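Gp15 protein (Listeria phage PSA, PDB 6R5W) serves as the homotrimeric receptor binding protein of the phage, probably recognising the Listeria cell surface through the beta-rich domain that follows its helical stem. Local coordinates at residues 137-140 with 146-149; 108-113 with 164-169. All blocks are in the same frame, centred on the assembly; numbering follows the deposited sequence.

Contact 1 of 2, residues 137-140 with 146-149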
loop_
_atom_site.group_PDB
_atom_site.type_symbol
_atom_site.label_atom_id
_atom_site.label_comp_id
_atom_site.label_asym_id
_atom_site.label_seq_id
_atom_site.Cartn_x
_atom_site.Cartn_y
_atom_site.Cartn_z
ATOM N N ALA A 137 2.706 -31.236 4.870
ATOM C CA ALA A 137 2.640 -31.458 3.428
ATOM C C ALA A 137 3.682 -30.603 2.721
ATOM O O ALA A 137 4.007 -29.481 3.138
ATOM C CB ALA A 137 1.270 -31.168 2.906
ATOM N N ASN A 138 4.207 -31.166 1.630
ATOM C CA ASN A 138 4.960 -30.415 0.632
ATOM C C ASN A 138 4.015 -30.127 -0.534
ATOM O O ASN A 138 3.566 -31.063 -1.225
ATOM C CB ASN A 138 6.180 -31.207 0.135
ATOM C CG ASN A 138 7.244 -31.355 1.195
ATOM O OD1 ASN A 138 7.435 -30.501 2.066
ATOM N ND2 ASN A 138 7.985 -32.487 1.129
ATOM N N ILE A 139 3.730 -28.844 -0.786
ATOM C CA ILE A 139 2.770 -28.435 -1.796
ATOM C C ILE A 139 3.518 -27.632 -2.862
ATOM O O ILE A 139 4.267 -26.710 -2.537
ATOM C CB ILE A 139 1.599 -27.607 -1.199
ATOM C CG1 ILE A 139 0.897 -28.431 -0.128
ATOM C CG2 ILE A 139 0.688 -27.165 -2.303
ATOM C CD1 ILE A 139 -0.397 -27.728 0.443
ATOM N N TYR A 140 3.278 -27.963 -4.121
ATOM C CA TYR A 140 3.794 -27.202 -5.221
ATOM C C TYR A 140 2.746 -26.284 -5.804
ATOM O O TYR A 140 1.605 -26.673 -5.990
ATOM C CB TYR A 140 4.288 -28.084 -6.360
ATOM C CG TYR A 140 5.477 -28.955 -6.114
ATOM C CD1 TYR A 140 5.978 -29.199 -4.871
ATOM C CD2 TYR A 140 6.080 -29.603 -7.213
ATOM C CE1 TYR A 140 7.086 -30.071 -4.681
ATOM C CE2 TYR A 140 7.166 -30.449 -7.037
ATOM C CZ TYR A 140 7.629 -30.701 -5.800
ATOM O OH TYR A 140 8.664 -31.548 -5.602
ATOM N N ASP A 146 -1.780 -24.344 -10.600
ATOM C CA ASP A 146 -2.296 -25.526 -9.935
ATOM C C ASP A 146 -1.692 -25.658 -8.531
ATOM O O ASP A 146 -0.471 -25.459 -8.322
ATOM C CB ASP A 146 -1.944 -26.795 -10.725
ATOM C CG ASP A 146 -2.457 -26.755 -12.124
ATOM O OD1 ASP A 146 -3.685 -26.664 -12.283
ATOM O OD2 ASP A 146 -1.591 -26.725 -13.048
ATOM N N ILE A 147 -2.545 -26.027 -7.575
ATOM C CA ILE A 147 -2.129 -26.336 -6.218
ATOM C C ILE A 147 -1.966 -27.845 -6.141
ATOM O O ILE A 147 -2.937 -28.605 -6.112
ATOM C CB ILE A 147 -3.127 -25.799 -5.171
ATOM C CG1 ILE A 147 -3.287 -24.304 -5.384
ATOM C CG2 ILE A 147 -2.630 -26.088 -3.797
ATOM C CD1 ILE A 147 -4.281 -23.687 -4.457
ATOM N N ASN A 148 -0.711 -28.294 -6.181
ATOM C CA ASN A 148 -0.360 -29.709 -6.328
ATOM C C ASN A 148 0.232 -30.254 -5.040
ATOM O O ASN A 148 1.400 -29.961 -4.705
ATOM C CB ASN A 148 0.658 -29.796 -7.471
ATOM C CG ASN A 148 1.076 -31.212 -7.838
ATOM O OD1 ASN A 148 0.571 -32.183 -7.331
ATOM N ND2 ASN A 148 2.154 -31.285 -8.592
ATOM N N ILE A 149 -0.534 -31.093 -4.336
ATOM C CA ILE A 149 -0.058 -31.737 -3.119
ATOM C C ILE A 149 0.848 -32.921 -3.484
ATOM O O ILE A 149 0.377 -33.922 -4.021
ATOM C CB ILE A 149 -1.242 -32.175 -2.224
ATOM C CG1 ILE A 149 -2.063 -30.955 -1.811
ATOM C CG2 ILE A 149 -0.720 -32.931 -1.032
ATOM C CD1 ILE A 149 -3.395 -31.311 -1.197
#

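Contact 2 of 2, residues 108-113 with 164-169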
loop_
_atom_site.group_PDB
_atom_site.type_symbol
_atom_site.label_atom_id
_atom_site.label_comp_id
_atom_site.label_asym_id
_atom_site.label_seq_id
_atom_site.Cartn_x
_atom_site.Cartn_y
_atom_site.Cartn_z
ATOM N N ALA A 108 -6.890 -28.022 -6.670
ATOM C CA ALA A 108 -7.522 -26.804 -7.119
ATOM C C ALA A 108 -6.552 -26.068 -8.007
ATOM O O ALA A 108 -5.333 -26.308 -7.948
ATOM C CB ALA A 108 -7.907 -25.881 -5.929
ATOM N N THR A 109 -7.107 -25.209 -8.852
ATOM C CA THR A 109 -6.381 -24.369 -9.799
ATOM C C THR A 109 -6.915 -22.952 -9.746
ATOM O O THR A 109 -8.121 -22.752 -9.774
ATOM C CB THR A 109 -6.528 -24.886 -11.278
ATOM O OG1 THR A 109 -6.101 -26.256 -11.336
ATOM C CG2 THR A 109 -5.720 -24.056 -12.204
ATOM N N LEU A 110 -6.038 -21.963 -9.632
ATOM C CA LEU A 110 -6.479 -20.581 -9.587
ATOM C C LEU A 110 -6.685 -20.054 -11.005
ATOM O O LEU A 110 -6.092 -20.577 -11.976
ATOM C CB LEU A 110 -5.439 -19.726 -8.887
ATOM C CG LEU A 110 -5.240 -20.037 -7.362
ATOM C CD1 LEU A 110 -3.950 -20.749 -7.165
ATOM C CD2 LEU A 110 -5.266 -18.777 -6.597
ATOM N N PRO A 111 -7.447 -18.981 -11.154
ATOM C CA PRO A 111 -7.611 -18.365 -12.472
ATOM C C PRO A 111 -6.286 -17.939 -13.097
ATOM O O PRO A 111 -5.345 -17.540 -12.398
ATOM C CB PRO A 111 -8.482 -17.125 -12.186
ATOM C CG PRO A 111 -9.051 -17.330 -10.868
ATOM C CD PRO A 111 -8.109 -18.191 -10.103
ATOM N N THR A 112 -6.273 -17.912 -14.437
ATOM C CA THR A 112 -5.064 -17.565 -15.185
ATOM C C THR A 112 -4.505 -16.165 -14.844
ATOM O O THR A 112 -3.286 -15.950 -14.872
ATOM C CB THR A 112 -5.326 -17.687 -16.709
ATOM O OG1 THR A 112 -6.349 -16.784 -17.132
ATOM C CG2 THR A 112 -5.756 -19.091 -17.032
ATOM N N PHE A 113 -5.369 -15.168 -14.571
ATOM C CA PHE A 113 -4.813 -13.872 -14.219
ATOM C C PHE A 113 -4.109 -13.869 -12.831
ATOM O O PHE A 113 -3.448 -12.859 -12.478
ATOM C CB PHE A 113 -5.867 -12.750 -14.245
ATOM C CG PHE A 113 -6.860 -12.770 -13.079
ATOM C CD1 PHE A 113 -7.948 -13.593 -13.080
ATOM C CD2 PHE A 113 -6.682 -11.932 -11.995
ATOM C CE1 PHE A 113 -8.853 -13.594 -12.045
ATOM C CE2 PHE A 113 -7.572 -11.952 -10.943
ATOM C CZ PHE A 113 -8.653 -12.789 -10.977
ATOM N N ILE A 164 -0.193 -20.500 1.458
ATOM C CA ILE A 164 0.214 -20.271 0.079
ATOM C C ILE A 164 -0.014 -18.789 -0.236
ATOM O O ILE A 164 -1.155 -18.342 -0.434
ATOM C CB ILE A 164 -0.570 -21.185 -0.871
ATOM C CG1 ILE A 164 -0.315 -22.659 -0.516
ATOM C CG2 ILE A 164 -0.090 -20.882 -2.324
ATOM C CD1 ILE A 164 -1.209 -23.542 -1.251
ATOM N N ILE A 165 1.094 -18.042 -0.343
ATOM C CA ILE A 165 1.098 -16.602 -0.601
ATOM C C ILE A 165 2.142 -16.326 -1.657
ATOM O O ILE A 165 3.256 -16.852 -1.553
ATOM C CB ILE A 165 1.421 -15.793 0.663
ATOM C CG1 ILE A 165 0.351 -16.092 1.692
ATOM C CG2 ILE A 165 1.593 -14.307 0.315
ATOM C CD1 ILE A 165 0.682 -15.475 3.071
ATOM N N TYR A 166 1.787 -15.528 -2.678
ATOM C CA TYR A 166 2.737 -15.293 -3.779
ATOM C C TYR A 166 2.316 -14.054 -4.577
ATOM O O TYR A 166 1.181 -13.585 -4.487
ATOM C CB TYR A 166 2.804 -16.516 -4.704
ATOM C CG TYR A 166 1.529 -16.771 -5.441
ATOM C CD1 TYR A 166 0.489 -17.540 -4.868
ATOM C CD2 TYR A 166 1.319 -16.243 -6.717
ATOM C CE1 TYR A 166 -0.641 -17.758 -5.511
ATOM C CE2 TYR A 166 0.156 -16.459 -7.390
ATOM C CZ TYR A 166 -0.859 -17.241 -6.788
ATOM O OH TYR A 166 -2.061 -17.453 -7.405
ATOM N N LEU A 167 3.238 -13.566 -5.395
ATOM C CA LEU A 167 3.016 -12.485 -6.345
ATOM C C LEU A 167 2.857 -12.981 -7.788
ATOM O O LEU A 167 3.556 -13.881 -8.229
ATOM C CB LEU A 167 4.209 -11.521 -6.301
ATOM C CG LEU A 167 4.341 -10.693 -5.029
ATOM C CD1 LEU A 167 5.728 -10.161 -4.858
ATOM C CD2 LEU A 167 3.306 -9.556 -5.047
ATOM N N THR A 168 1.987 -12.334 -8.533
ATOM C CA THR A 168 1.803 -12.541 -9.967
ATOM C C THR A 168 2.820 -11.736 -10.804
ATOM O O THR A 168 3.679 -11.003 -10.305
ATOM C CB THR A 168 0.371 -12.172 -10.344
ATOM O OG1 THR A 168 0.269 -10.770 -10.149
ATOM C CG2 THR A 168 -0.652 -12.973 -9.530
ATOM N N LYS A 169 2.761 -11.952 -12.129
ATOM C CA LYS A 169 3.646 -11.237 -13.062
ATOM C C LYS A 169 3.221 -9.781 -13.296
ATOM O O LYS A 169 2.096 -9.362 -13.004
ATOM C CB LYS A 169 3.698 -11.990 -14.399
ATOM C CG LYS A 169 4.362 -13.337 -14.282
ATOM C CD LYS A 169 4.370 -14.060 -15.694
ATOM C CE LYS A 169 5.725 -14.483 -16.119
ATOM N NZ LYS A 169 6.306 -15.517 -15.230
#

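Contact 1 of 2, residues 137-140 with 146-149
Residues 137-140 and 146-149 are the two arms of an antiparallel beta hairpin, their axes 4.6 Å apart at an angle of 151°, with Tyr140 and Asn148 forming a hydrogen-bonded pair and Ile139 and Ile149 the non-hydrogen-bonded pair beside it. Tyr140 N donates to Asn148 O and Asn148 N returns a bond to Tyr140 O, each 2.8 Å long and nearly straight at the hydrogen. Asn148 O is approached a second time by the CA-H of Ile139, at 3.6 Å from Ile139 CA.

On one face of the hairpin the isoleucines gather. In Ile139 a chi1 of -58° sets CG1 beside the backbone N and CG2 anti to it, and the two branches reach different isoleucines: CG2 lies 3.8 Å from Ile147 CG2, whereas CG1 runs beside Ile149 CG1 at 4.2 Å. Asn148 and Tyr140 occupy the opposite face, where they meet through their CB atoms and the phenol ring leads away from the second strand. Asn138, also turned from its partner strand, spends its amide between subunits: OD1 accepts from Gln136 of the second subunit, and ND2 donates to the carbonyls of Ser130 and Asn135 of that subunit.

The hairpin forms the middle of a four-stranded antiparallel sheet, flanked by strand 122-127 on the side of 137-140 and by strand 105-109 on the side of 146-149, while its isoleucine face packs against strand 159-167 of the other sheet.

Contact 2 of 2, residues 108-113 with 164-169
Leu110 and Tyr166 meet from opposite directions, the methyl groups of the leucine closing on the hydroxyl end of the tyrosine, in a contact made by van der Waals packing. Leu110 CD2 stands 3.6 Å from Tyr166 OH, and the other methyl, Leu110 CD1, lies 3.8 Å from the same oxygen. The branched end of the leucine thus abuts the phenol oxygen from one side, both methyls facing it and Leu110 CG just behind them at 4.1 Å from Tyr166 OH. With chi1 at 66°, Tyr166 CG sits between the backbone N and the carbonyl carbon, a setting that sends the ring from its strand across to the turn after strand 105-109. A second, looser touch lies further along, where the methyl CG2 of Thr168 faces Phe113 O at 4.1 Å.

Hydrogen bonding of these side chains is directed beyond the two segments: Tyr166 OH is bonded to the backbone oxygen of Leu114, and Thr168 OG1, on the other branch from the methyl that turns to Phe113, to the backbone N of Phe88 at the start of strand 87-97. Among the remaining neighbours, the ring of Phe113 packs edge-to-face with Tyr81, and Leu141, on strand 136-141, touches both Tyr166 and Leu110.

Chemically, 108-113 and 164-169 meet where methyl groups rest on two oxygens, the phenol oxygen of Tyr166 and the backbone oxygen of Phe113, with 113 Å² buried between them. Such packing is weak and has little directional preference. The directional bond of the tyrosine goes instead to the residue just beyond 108-113, which probably limits where the ring can end and satisfies its hydroxyl beside the leucine methyls.

Contacts 1 and 2 have centres about 13 Å apart and share the interior between the two sheets of the domain. Strand 105-109 runs beside strand 146-152, and Ile147 N is 2.8 Å from Ala108 O, a probable hydrogen bond; next to it, Asp146 OD1 and Thr109 OG1, 2.6 Å apart, probably form another. Ile147 also bridges the contacts through its methyls, with CG2 at 3.9 Å from Ile164 CD1 and CD1 at 4.0 Å from Leu110 CD1. Both contacts reach the second subunit, contact 1 through Asn138 and Tyr140, contact 2 through Leu167 and through Ile165, which also meets its counterpart in the third subunit. Bound cadmium ions lie about 7 Å from the Asn138 side chain and about 9 Å from that of Thr168.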